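Local coordinates for hypothetical protein (Corynebacterium diphtheriae, PDB 2P4G) that probably acts as an NADP-dependent reductase of a pyrimidine intermediate in riboflavin biosynthesis, at residues 41-46 / 219-224; 67-72 / 190-195; 117-122 / 154-159; 209-214 / 257-262. All blocks are in the same frame, centred on the assembly; numbering follows the deposited sequence.

Interaction 1: residues 41-46 / 219-224. With EDO (1,2-ethanediol), chain L.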
# COMPACT_ATOMS: atom_id res chain seq x y z
N ILE A 41 2.85 -3.09 -9.17
CA ILE A 41 3.15 -3.92 -8.01
C ILE A 41 3.63 -3.02 -6.87
O ILE A 41 4.32 -2.03 -7.08
CB ILE A 41 4.19 -5.05 -8.37
CG1 ILE A 41 4.34 -6.06 -7.22
CG2 ILE A 41 5.52 -4.47 -8.77
CD1 ILE A 41 5.00 -7.36 -7.64
N THR A 42 3.28 -3.37 -5.64
CA THR A 42 3.64 -2.57 -4.48
C THR A 42 3.84 -3.48 -3.28
O THR A 42 3.22 -4.54 -3.18
CB THR A 42 2.52 -1.53 -4.16
OG1 THR A 42 2.92 -0.71 -3.06
CG2 THR A 42 1.16 -2.21 -3.85
N SER A 43 4.73 -3.07 -2.37
CA SER A 43 4.74 -3.61 -1.03
C SER A 43 3.44 -3.21 -0.35
O SER A 43 2.71 -2.34 -0.85
CB SER A 43 5.95 -3.09 -0.27
OG SER A 43 5.84 -1.72 0.03
N ILE A 44 3.12 -3.85 0.77
CA ILE A 44 1.89 -3.51 1.48
C ILE A 44 1.88 -2.06 2.00
O ILE A 44 0.81 -1.45 2.20
CB ILE A 44 1.58 -4.48 2.64
CG1 ILE A 44 2.64 -4.42 3.74
CG2 ILE A 44 1.38 -5.91 2.08
CD1 ILE A 44 2.10 -4.63 5.15
N ASN A 45 3.07 -1.50 2.20
CA ASN A 45 3.20 -0.13 2.62
C ASN A 45 3.54 0.86 1.48
O ASN A 45 3.99 1.96 1.74
CB ASN A 45 4.17 -0.05 3.81
CG ASN A 45 5.59 -0.34 3.44
OD1 ASN A 45 5.90 -1.28 2.68
ND2 ASN A 45 6.49 0.48 3.95
N GLY A 46 3.32 0.47 0.23
CA GLY A 46 3.35 1.43 -0.87
C GLY A 46 4.66 1.73 -1.57
O GLY A 46 4.76 2.75 -2.26
N ASN A 219 5.26 -8.08 1.41
CA ASN A 219 6.42 -7.52 2.09
C ASN A 219 6.27 -6.08 2.57
O ASN A 219 5.40 -5.34 2.13
CB ASN A 219 7.72 -7.73 1.29
CG ASN A 219 7.55 -7.52 -0.17
OD1 ASN A 219 7.67 -8.46 -0.98
ND2 ASN A 219 7.27 -6.28 -0.54
N ILE A 220 7.08 -5.74 3.56
CA ILE A 220 7.14 -4.41 4.16
C ILE A 220 8.50 -3.85 3.83
O ILE A 220 9.48 -4.51 4.04
CB ILE A 220 7.05 -4.47 5.68
CG1 ILE A 220 5.68 -5.02 6.10
CG2 ILE A 220 7.38 -3.11 6.27
CD1 ILE A 220 5.44 -5.07 7.59
N ILE A 221 8.54 -2.63 3.31
CA ILE A 221 9.78 -1.95 2.94
C ILE A 221 9.77 -0.55 3.57
O ILE A 221 8.94 0.30 3.22
CB ILE A 221 9.91 -1.83 1.41
CG1 ILE A 221 9.88 -3.24 0.77
CG2 ILE A 221 11.19 -1.07 1.05
CD1 ILE A 221 9.66 -3.28 -0.74
N CYS A 222 10.66 -0.36 4.55
CA CYS A 222 10.86 0.92 5.24
C CYS A 222 12.32 1.32 5.18
O CYS A 222 13.18 0.55 5.58
CB CYS A 222 10.50 0.81 6.70
SG CYS A 222 8.84 0.42 6.93
N PRO A 223 12.60 2.54 4.70
CA PRO A 223 11.64 3.52 4.23
C PRO A 223 11.10 3.08 2.91
O PRO A 223 11.68 2.24 2.25
CB PRO A 223 12.49 4.79 4.06
CG PRO A 223 13.71 4.55 4.84
CD PRO A 223 13.96 3.09 4.67
N VAL A 224 9.97 3.65 2.52
CA VAL A 224 9.45 3.40 1.19
C VAL A 224 10.53 3.86 0.19
O VAL A 224 10.90 5.02 0.16
CB VAL A 224 8.10 4.13 0.98
CG1 VAL A 224 7.78 4.20 -0.45
CG2 VAL A 224 7.01 3.42 1.73
C1 EDO L . 5.52 -0.96 -9.94
O1 EDO L . 4.68 -1.67 -10.86
C2 EDO L . 6.66 -0.28 -10.70
O2 EDO L . 6.16 0.87 -11.38
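Asn45 meets the backbone of Ile221 with both ends of its carboxamide. ND2 donates to Ile221 O at 2.6 Å and OD1 accepts from Ile221 N at 3.0 Å, both close to linear (173° and 175° at the hydrogen). The acceptor of the first bond lies in the Asn45 amide plane, although ND2 itself stands well above the carbonyl plane of Ile221. A third bond, from Ile44 N to Asn219 O at 3.0 Å, fixes the chain one residue before Asn45. Apolar contact is lighter: Ile44 CD1 lies across Ile220 CG1 at 3.7 Å. Separately, a methyl of Val224, CG2, rests against the carbonyl oxygen Asn45 O at 3.4 Å.

The second shell probably helps to hold the amide's rotation. Ser43 OG donates to Asn45 OD1 at 2.7 Å, coming from the face of the amide opposite to Ile221 N, so that oxygen is gripped by two donors. Ser43 OG also bonds to Ser47 N. Gly46 N, bonded to Ser43 O at 3.1 Å, closes the type I beta turn of residues 43-46. The arrangement is thus a turn whose asparagine mimics a strand partner, docked on strand 219-222, which itself continues the sheet into the second subunit.

Interaction 2: residues 67-72 / 190-195. With EDO (1,2-ethanediol), chain G; EDO (1,2-ethanediol), chain J.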
# COMPACT_ATOMS: atom_id res chain seq x y z
N ILE A 67 1.79 -10.49 -18.73
CA ILE A 67 1.72 -11.01 -20.10
C ILE A 67 0.28 -11.03 -20.60
O ILE A 67 0.01 -10.67 -21.74
CB ILE A 67 2.35 -12.41 -20.22
CG1 ILE A 67 3.86 -12.34 -19.97
CG2 ILE A 67 2.11 -13.01 -21.60
CD1 ILE A 67 4.52 -11.30 -20.74
N GLN A 68 -0.63 -11.45 -19.73
CA GLN A 68 -2.07 -11.49 -20.07
C GLN A 68 -2.56 -10.09 -20.46
O GLN A 68 -3.25 -9.93 -21.45
CB GLN A 68 -2.89 -12.04 -18.88
CG GLN A 68 -4.30 -12.43 -19.23
CD GLN A 68 -4.36 -13.77 -19.92
OE1 GLN A 68 -4.41 -13.85 -21.15
NE2 GLN A 68 -4.33 -14.83 -19.13
N LEU A 69 -2.15 -9.08 -19.69
CA LEU A 69 -2.57 -7.69 -19.94
C LEU A 69 -1.93 -7.14 -21.20
O LEU A 69 -2.56 -6.43 -21.97
CB LEU A 69 -2.28 -6.79 -18.72
CG LEU A 69 -2.91 -5.37 -18.79
CD1 LEU A 69 -4.44 -5.37 -18.91
CD2 LEU A 69 -2.47 -4.51 -17.62
N ARG A 70 -0.68 -7.53 -21.43
CA ARG A 70 -0.03 -7.27 -22.71
C ARG A 70 -0.77 -7.88 -23.90
O ARG A 70 -0.80 -7.29 -24.97
CB ARG A 70 1.43 -7.75 -22.69
CG ARG A 70 2.33 -6.81 -21.91
CD ARG A 70 3.80 -7.23 -21.98
NE ARG A 70 4.63 -6.13 -21.52
CZ ARG A 70 5.90 -5.94 -21.87
NH1 ARG A 70 6.53 -6.79 -22.66
NH2 ARG A 70 6.54 -4.87 -21.42
N GLY A 71 -1.36 -9.06 -23.71
CA GLY A 71 -2.16 -9.69 -24.73
C GLY A 71 -3.46 -8.96 -25.01
O GLY A 71 -4.03 -9.10 -26.09
N TRP A 72 -3.93 -8.23 -24.01
CA TRP A 72 -5.12 -7.37 -24.10
C TRP A 72 -4.81 -6.05 -24.79
O TRP A 72 -5.67 -5.49 -25.46
CB TRP A 72 -5.64 -7.09 -22.66
CG TRP A 72 -6.56 -5.93 -22.49
CD1 TRP A 72 -7.93 -5.96 -22.50
CD2 TRP A 72 -6.19 -4.57 -22.24
NE1 TRP A 72 -8.43 -4.70 -22.28
CE2 TRP A 72 -7.38 -3.82 -22.12
CE3 TRP A 72 -4.96 -3.89 -22.10
CZ2 TRP A 72 -7.39 -2.45 -21.88
CZ3 TRP A 72 -4.96 -2.54 -21.88
CH2 TRP A 72 -6.17 -1.82 -21.77
N LYS A 190 -6.37 0.12 -26.76
CA LYS A 190 -6.19 -0.47 -25.44
C LYS A 190 -4.76 -0.18 -25.02
O LYS A 190 -3.83 -0.66 -25.66
CB LYS A 190 -6.42 -1.99 -25.46
CG LYS A 190 -7.77 -2.44 -26.00
CD LYS A 190 -8.88 -2.08 -25.06
CE LYS A 190 -10.24 -2.24 -25.73
NZ LYS A 190 -10.81 -3.61 -25.61
N ILE A 191 -4.58 0.62 -23.97
CA ILE A 191 -3.25 1.03 -23.57
C ILE A 191 -2.96 0.54 -22.17
O ILE A 191 -3.72 0.79 -21.25
CB ILE A 191 -3.06 2.55 -23.65
CG1 ILE A 191 -3.36 3.05 -25.08
CG2 ILE A 191 -1.62 2.94 -23.21
CD1 ILE A 191 -3.34 4.58 -25.24
N SER A 192 -1.86 -0.17 -22.00
CA SER A 192 -1.43 -0.61 -20.68
C SER A 192 -0.28 0.30 -20.27
O SER A 192 0.67 0.47 -21.03
CB SER A 192 -1.03 -2.08 -20.72
OG SER A 192 -0.41 -2.50 -19.51
N ILE A 193 -0.37 0.92 -19.10
CA ILE A 193 0.74 1.69 -18.54
C ILE A 193 1.39 0.79 -17.51
O ILE A 193 0.76 0.45 -16.50
CB ILE A 193 0.29 3.02 -17.88
CG1 ILE A 193 -0.39 3.92 -18.92
CG2 ILE A 193 1.50 3.73 -17.16
CD1 ILE A 193 -0.97 5.24 -18.33
N GLU A 194 2.62 0.39 -17.79
CA GLU A 194 3.34 -0.55 -16.95
C GLU A 194 4.23 0.18 -15.96
O GLU A 194 4.95 -0.42 -15.15
CB GLU A 194 4.15 -1.47 -17.80
CG GLU A 194 3.31 -2.35 -18.62
CD GLU A 194 4.08 -3.40 -19.35
OE1 GLU A 194 5.34 -3.35 -19.38
OE2 GLU A 194 3.42 -4.30 -19.91
N GLY A 195 4.21 1.49 -16.07
CA GLY A 195 4.66 2.29 -15.02
C GLY A 195 5.85 3.14 -15.27
O GLY A 195 6.09 3.65 -16.37
C1 EDO G . 10.17 -8.06 -23.16
O1 EDO G . 10.71 -9.26 -22.60
C2 EDO G . 9.85 -6.90 -22.18
O2 EDO G . 9.24 -5.71 -22.84
C1 EDO J . 4.49 -5.33 -12.20
O1 EDO J . 3.34 -6.14 -11.93
C2 EDO J . 3.98 -4.16 -13.05
O2 EDO J . 4.90 -3.04 -13.15
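A side-on, two-pronged salt bridge joins helix to strand: Arg70 presents NE and NH2 to the two carboxylate oxygens of Glu194. NE meets OE2 of Glu194 at 2.7 Å on the syn lone pair, almost linearly at 176°, while Arg70 NH2 reaches Glu194 OE1 at 2.8 Å, also on the syn side. The guanidinium and carboxylate planes are only 15° apart, so the pair forms a nearly flat ring of bonds. An extended arm from CG to NE carries the Arg70 head out from the helix to this position. Glu194 OE1 has a second partner in Tyr88 OH, which should help to hold the carboxylate in orientation, and a 1,2-ethanediol probably from the crystallisation liquor lies at the guanidinium edge, its O2 accepting from NH1 and NH2 of Arg70.

The segments belong to helix 60-72 and to strand 190-195, a central strand of the mixed sheet, and they run roughly antiparallel (148°) with their axes 8.3 Å apart, the geometry of a helix lying on one face of an alpha/beta sheet. Near the C-terminal end of the helix, Trp72 lays its indole against the strand. Lys190 CB stands over the six-membered ring, 3.7 Å from its centroid, in a CH-pi contact, and Lys190 CD lies 3.5 Å from Trp72 CZ2. The opposite face of the same indole is covered by Leu69 CD1 from the preceding turn, while Ile191 O approaches the ring edge, 3.6 Å from Trp72 CZ3. Between the aromatic and ionic ends, Leu69 CD2 packs 3.4 Å from Ser192 OG.

Interaction 3: residues 117-122 / 154-159. With EDO (1,2-ethanediol), chain M; EDO (1,2-ethanediol), chain N.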
# COMPACT_ATOMS: atom_id res chain seq x y z
N LYS A 117 12.78 11.48 -21.29
CA LYS A 117 13.19 12.86 -21.45
C LYS A 117 14.67 12.99 -21.79
O LYS A 117 15.04 13.87 -22.55
CB LYS A 117 12.78 13.70 -20.22
CG LYS A 117 11.22 13.84 -20.10
CD LYS A 117 10.78 14.92 -19.10
CE LYS A 117 9.45 14.55 -18.42
NZ LYS A 117 8.79 15.75 -17.79
N SER A 118 15.52 12.11 -21.28
CA SER A 118 16.98 12.15 -21.57
C SER A 118 17.38 11.50 -22.90
O SER A 118 18.41 11.88 -23.49
CB SER A 118 17.78 11.47 -20.46
OG SER A 118 17.64 10.05 -20.52
N LEU A 119 16.60 10.51 -23.32
CA LEU A 119 16.91 9.73 -24.53
C LEU A 119 18.13 8.81 -24.33
O LEU A 119 18.72 8.34 -25.32
CB LEU A 119 17.10 10.63 -25.75
CG LEU A 119 15.86 11.32 -26.30
CD1 LEU A 119 16.25 12.13 -27.59
CD2 LEU A 119 14.77 10.25 -26.57
N TYR A 120 18.50 8.56 -23.06
CA TYR A 120 19.58 7.64 -22.75
C TYR A 120 19.02 6.23 -22.90
O TYR A 120 18.06 5.87 -22.21
CB TYR A 120 20.17 7.82 -21.34
CG TYR A 120 21.23 6.78 -21.13
CD1 TYR A 120 22.48 6.92 -21.71
CD2 TYR A 120 20.96 5.60 -20.45
CE1 TYR A 120 23.44 5.94 -21.58
CE2 TYR A 120 21.91 4.63 -20.30
CZ TYR A 120 23.14 4.78 -20.89
OH TYR A 120 24.11 3.81 -20.79
N PHE A 121 19.60 5.46 -23.82
CA PHE A 121 19.26 4.07 -24.00
C PHE A 121 20.50 3.20 -24.13
O PHE A 121 21.54 3.64 -24.61
CB PHE A 121 18.39 3.91 -25.24
CG PHE A 121 17.04 4.53 -25.10
CD1 PHE A 121 16.10 3.95 -24.30
CD2 PHE A 121 16.74 5.71 -25.73
CE1 PHE A 121 14.85 4.51 -24.15
CE2 PHE A 121 15.50 6.28 -25.60
CZ PHE A 121 14.56 5.69 -24.80
N ASP A 122 20.35 1.95 -23.71
CA ASP A 122 21.33 0.89 -23.99
C ASP A 122 21.12 0.32 -25.39
O ASP A 122 20.19 -0.42 -25.63
CB ASP A 122 21.19 -0.22 -22.94
CG ASP A 122 22.03 -1.44 -23.24
OD1 ASP A 122 22.94 -1.40 -24.09
OD2 ASP A 122 21.74 -2.47 -22.59
N GLN A 154 22.57 14.35 -29.63
CA GLN A 154 23.40 13.23 -30.10
C GLN A 154 22.66 11.91 -29.93
O GLN A 154 22.77 11.02 -30.76
CB GLN A 154 24.74 13.17 -29.36
CG GLN A 154 25.80 14.19 -29.84
CD GLN A 154 26.88 14.45 -28.78
N ARG A 155 21.90 11.81 -28.85
CA ARG A 155 21.13 10.63 -28.57
C ARG A 155 19.96 10.49 -29.53
O ARG A 155 19.67 9.40 -30.05
CB ARG A 155 20.65 10.70 -27.13
CG ARG A 155 21.74 10.46 -26.11
CD ARG A 155 21.21 10.66 -24.71
NE ARG A 155 22.27 10.64 -23.71
CZ ARG A 155 22.11 11.08 -22.47
NH1 ARG A 155 20.95 11.57 -22.06
NH2 ARG A 155 23.13 11.04 -21.62
N LEU A 156 19.27 11.59 -29.76
CA LEU A 156 18.20 11.61 -30.74
C LEU A 156 18.74 11.11 -32.07
O LEU A 156 18.18 10.22 -32.67
CB LEU A 156 17.62 13.02 -30.86
CG LEU A 156 16.47 13.26 -31.83
CD1 LEU A 156 15.23 12.46 -31.45
CD2 LEU A 156 16.18 14.74 -31.86
N GLN A 157 19.87 11.65 -32.50
CA GLN A 157 20.47 11.24 -33.76
C GLN A 157 20.77 9.74 -33.81
O GLN A 157 20.47 9.09 -34.82
CB GLN A 157 21.76 12.04 -34.01
CG GLN A 157 22.43 11.76 -35.35
CD GLN A 157 21.52 12.09 -36.51
OE1 GLN A 157 20.95 13.18 -36.55
NE2 GLN A 157 21.36 11.14 -37.45
N LYS A 158 21.35 9.20 -32.74
CA LYS A 158 21.67 7.79 -32.63
C LYS A 158 20.42 6.98 -32.83
O LYS A 158 20.43 6.01 -33.56
CB LYS A 158 22.23 7.43 -31.24
CG LYS A 158 23.61 7.97 -30.91
CD LYS A 158 23.86 7.97 -29.37
N LEU A 159 19.33 7.36 -32.16
CA LEU A 159 18.06 6.65 -32.33
C LEU A 159 17.61 6.70 -33.77
O LEU A 159 17.20 5.70 -34.34
CB LEU A 159 16.97 7.24 -31.42
CG LEU A 159 17.15 6.94 -29.94
CD1 LEU A 159 16.25 7.81 -29.08
CD2 LEU A 159 16.94 5.45 -29.64
C1 EDO M . 24.13 6.11 -25.04
O1 EDO M . 23.86 4.70 -24.85
C2 EDO M . 23.18 6.80 -26.02
O2 EDO M . 21.80 6.65 -25.64
C1 EDO N . 12.13 7.84 -17.75
O1 EDO N . 11.43 6.93 -16.88
C2 EDO N . 11.26 9.07 -18.01
O2 EDO N . 12.06 10.08 -18.66
O HOH W 1 19.92 7.41 -27.63
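With chi1 at -73°, Arg155 sets CG anti to its carbonyl carbon, and the chain then runs extended to NE, passing alongside Leu119 and delivering its head to the loop. The matching torsion of Leu119, chi1 -70°, brings its two methyl branches down onto the helix. Arg155 NH1 donates to Ser118 O at 2.9 Å with a 164° angle at the hydrogen; the oxygen lies in the guanidinium plane, whereas NH1 stands well above the carbonyl plane. Over one face of that guanidinium sits Tyr120 CB, 3.9 Å above the plane and toward its rim.

Past the guanidinium, Leu119 straddles the helix surface: CD1 touches Leu156 CB at 3.7 Å and CD2 meets Leu159 CD1 at 3.8 Å. Leu159 CD1 also reaches Phe121 CE2 at 3.9 Å, the two side chains crossing at about a right angle. A water bridges the two backbones, donating to Leu119 O at 2.8 Å and to Arg155 O at 3.1 Å.

Within the loop, Ser118 OG accepts from Tyr120 N, forming an ST turn. The contact places the loop after strand 111-115 on helix 150-162, the crossover of a beta-alpha-beta unit between parallel neighbours 139-143 and 166-169.

Interaction 4: residues 209-214 / 257-262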
# COMPACT_ATOMS: atom_id res chain seq x y z
N VAL A 209 -6.59 7.09 -16.77
CA VAL A 209 -6.58 5.71 -16.30
C VAL A 209 -8.00 5.30 -15.98
O VAL A 209 -8.66 5.95 -15.15
CB VAL A 209 -5.65 5.56 -15.07
CG1 VAL A 209 -5.65 4.10 -14.55
CG2 VAL A 209 -4.21 6.01 -15.44
N ASP A 210 -8.49 4.28 -16.66
CA ASP A 210 -9.86 3.76 -16.46
C ASP A 210 -9.91 2.68 -15.40
O ASP A 210 -10.88 2.57 -14.67
CB ASP A 210 -10.39 3.14 -17.74
CG ASP A 210 -10.41 4.11 -18.87
OD1 ASP A 210 -11.12 5.11 -18.71
OD2 ASP A 210 -9.72 3.89 -19.89
N ARG A 211 -8.87 1.85 -15.38
CA ARG A 211 -8.75 0.72 -14.44
C ARG A 211 -7.31 0.56 -14.04
O ARG A 211 -6.42 0.92 -14.79
CB ARG A 211 -9.16 -0.61 -15.08
CG ARG A 211 -10.58 -0.84 -14.98
CD ARG A 211 -11.01 -2.19 -15.49
NE ARG A 211 -12.46 -2.18 -15.38
CZ ARG A 211 -13.27 -1.53 -16.21
NH1 ARG A 211 -12.79 -0.92 -17.30
NH2 ARG A 211 -14.57 -1.54 -15.99
N LEU A 212 -7.14 -0.05 -12.87
CA LEU A 212 -5.86 -0.34 -12.28
C LEU A 212 -5.80 -1.81 -11.93
O LEU A 212 -6.70 -2.31 -11.27
CB LEU A 212 -5.69 0.52 -11.02
CG LEU A 212 -4.46 0.34 -10.14
CD1 LEU A 212 -3.18 0.58 -10.91
CD2 LEU A 212 -4.61 1.28 -8.97
N HIS A 213 -4.75 -2.49 -12.39
CA HIS A 213 -4.36 -3.78 -11.88
C HIS A 213 -3.24 -3.56 -10.88
O HIS A 213 -2.18 -3.09 -11.25
CB HIS A 213 -3.87 -4.66 -13.01
CG HIS A 213 -4.94 -5.05 -13.95
ND1 HIS A 213 -5.65 -6.21 -13.82
CD2 HIS A 213 -5.45 -4.40 -15.02
CE1 HIS A 213 -6.56 -6.27 -14.78
NE2 HIS A 213 -6.45 -5.19 -15.52
N LEU A 214 -3.50 -3.88 -9.61
CA LEU A 214 -2.50 -3.68 -8.56
C LEU A 214 -2.27 -5.01 -7.88
O LEU A 214 -3.23 -5.69 -7.45
CB LEU A 214 -2.97 -2.63 -7.55
CG LEU A 214 -2.03 -2.34 -6.37
CD1 LEU A 214 -0.81 -1.56 -6.83
CD2 LEU A 214 -2.78 -1.58 -5.28
N ARG A 257 -8.19 -5.69 -9.13
CA ARG A 257 -8.55 -4.86 -10.24
C ARG A 257 -9.56 -3.86 -9.72
O ARG A 257 -10.61 -4.25 -9.15
CB ARG A 257 -9.20 -5.69 -11.33
CG ARG A 257 -9.34 -4.90 -12.63
CD ARG A 257 -9.98 -5.72 -13.71
NE ARG A 257 -11.39 -5.88 -13.47
CZ ARG A 257 -12.19 -6.68 -14.16
NH1 ARG A 257 -11.71 -7.42 -15.14
NH2 ARG A 257 -13.48 -6.73 -13.86
N TYR A 258 -9.24 -2.58 -9.93
CA TYR A 258 -10.12 -1.46 -9.58
C TYR A 258 -10.52 -0.64 -10.79
O TYR A 258 -9.73 -0.46 -11.72
CB TYR A 258 -9.39 -0.48 -8.68
CG TYR A 258 -8.95 -1.01 -7.34
CD1 TYR A 258 -9.81 -0.94 -6.22
CD2 TYR A 258 -7.66 -1.52 -7.15
CE1 TYR A 258 -9.40 -1.39 -4.96
CE2 TYR A 258 -7.24 -1.98 -5.89
CZ TYR A 258 -8.11 -1.90 -4.81
OH TYR A 258 -7.69 -2.34 -3.58
N LYS A 259 -11.71 -0.08 -10.72
CA LYS A 259 -12.17 0.92 -11.67
C LYS A 259 -11.85 2.29 -11.10
O LYS A 259 -12.21 2.58 -9.96
CB LYS A 259 -13.67 0.76 -11.91
CG LYS A 259 -14.39 1.93 -12.60
CD LYS A 259 -13.90 2.17 -14.03
CE LYS A 259 -14.98 2.82 -14.88
NZ LYS A 259 -16.24 2.01 -14.94
N VAL A 260 -11.21 3.13 -11.89
CA VAL A 260 -10.86 4.49 -11.46
C VAL A 260 -12.02 5.46 -11.64
O VAL A 260 -12.54 5.59 -12.72
CB VAL A 260 -9.63 5.02 -12.21
CG1 VAL A 260 -9.37 6.46 -11.85
CG2 VAL A 260 -8.43 4.16 -11.90
N ILE A 261 -12.40 6.15 -10.58
CA ILE A 261 -13.60 7.00 -10.63
C ILE A 261 -13.27 8.48 -10.89
O ILE A 261 -12.58 9.14 -10.11
CB ILE A 261 -14.42 6.85 -9.35
CG1 ILE A 261 -14.82 5.38 -9.17
CG2 ILE A 261 -15.65 7.76 -9.39
CD1 ILE A 261 -15.08 4.98 -7.72
N ARG A 262 -13.80 9.00 -12.00
CA ARG A 262 -13.45 10.33 -12.50
C ARG A 262 -14.29 11.42 -11.83
O ARG A 262 -15.48 11.23 -11.60
CB ARG A 262 -13.70 10.41 -14.00
CG ARG A 262 -13.27 9.18 -14.77
CD ARG A 262 -11.80 8.87 -14.54
NE ARG A 262 -11.29 7.97 -15.57
CZ ARG A 262 -11.12 8.33 -16.84
NH1 ARG A 262 -11.40 9.56 -17.26
NH2 ARG A 262 -10.66 7.44 -17.71
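Strands 211-214 and 257-260 are antiparallel neighbours in the mixed sheet of this RibD C-terminal fold, and Arg211 rises from the face it shares with His213, Arg257 and Lys259. Its CB and CG both pass 3.4 Å from Tyr258 O. CD then comes 4.1 Å from Arg257 CD, and NE stands over one face of the Arg257 guanidinium, whose plane is turned 75° from that of Arg211. Lys259 CD lies over a face of the Arg211 guanidinium, and at the tip Arg211 NH2 is 4.1 Å from the like-charged Lys259 NZ. Glu244 receives NE of both arginines and Glu35 takes Arg211 NH1, so the positive charge is probably well compensated.

The register includes the hydrogen-bonded pair Leu212 and Tyr258, with reciprocal N-to-O bonds of 2.9 Å; Val260 N to Asp210 O adds a third bond. On the arginine face, Arg257 CG covers one face of the His213 ring, 4.1 Å from its centroid, while NE2 of His213 bonds to Arg37. Just before strand 211-214, Val209 CG1 touches Val260 CG2 at 3.8 Å. At the far end a salt bridge joins Asp210 OD1 to Arg262 NH2 at 2.6 Å, the carboxylate oxygen lying at the edge of the guanidinium.

From the N terminus, strand 35-43 delivers residues 41-46, which wait until 219-224 to close interaction 1, the longest loop of the four. Helix 60-72 comes next, and its closure on strand 190-195 nests interaction 2 inside that loop. Interaction 3 (117-122 with 154-159) nests inside interaction 2 and ties a distant loop to helix 150-162, about 33 Å between centres from interactions 1 and 4. After interaction 2 has closed, residues 209-214 open interaction 4, which 257-262 closes last, so interactions 1 and 4 cross; they touch through Thr42 and Leu214, and both reach the second subunit. Interactions 2 and 4 reach the same sheet, and Leu69 packs on His213.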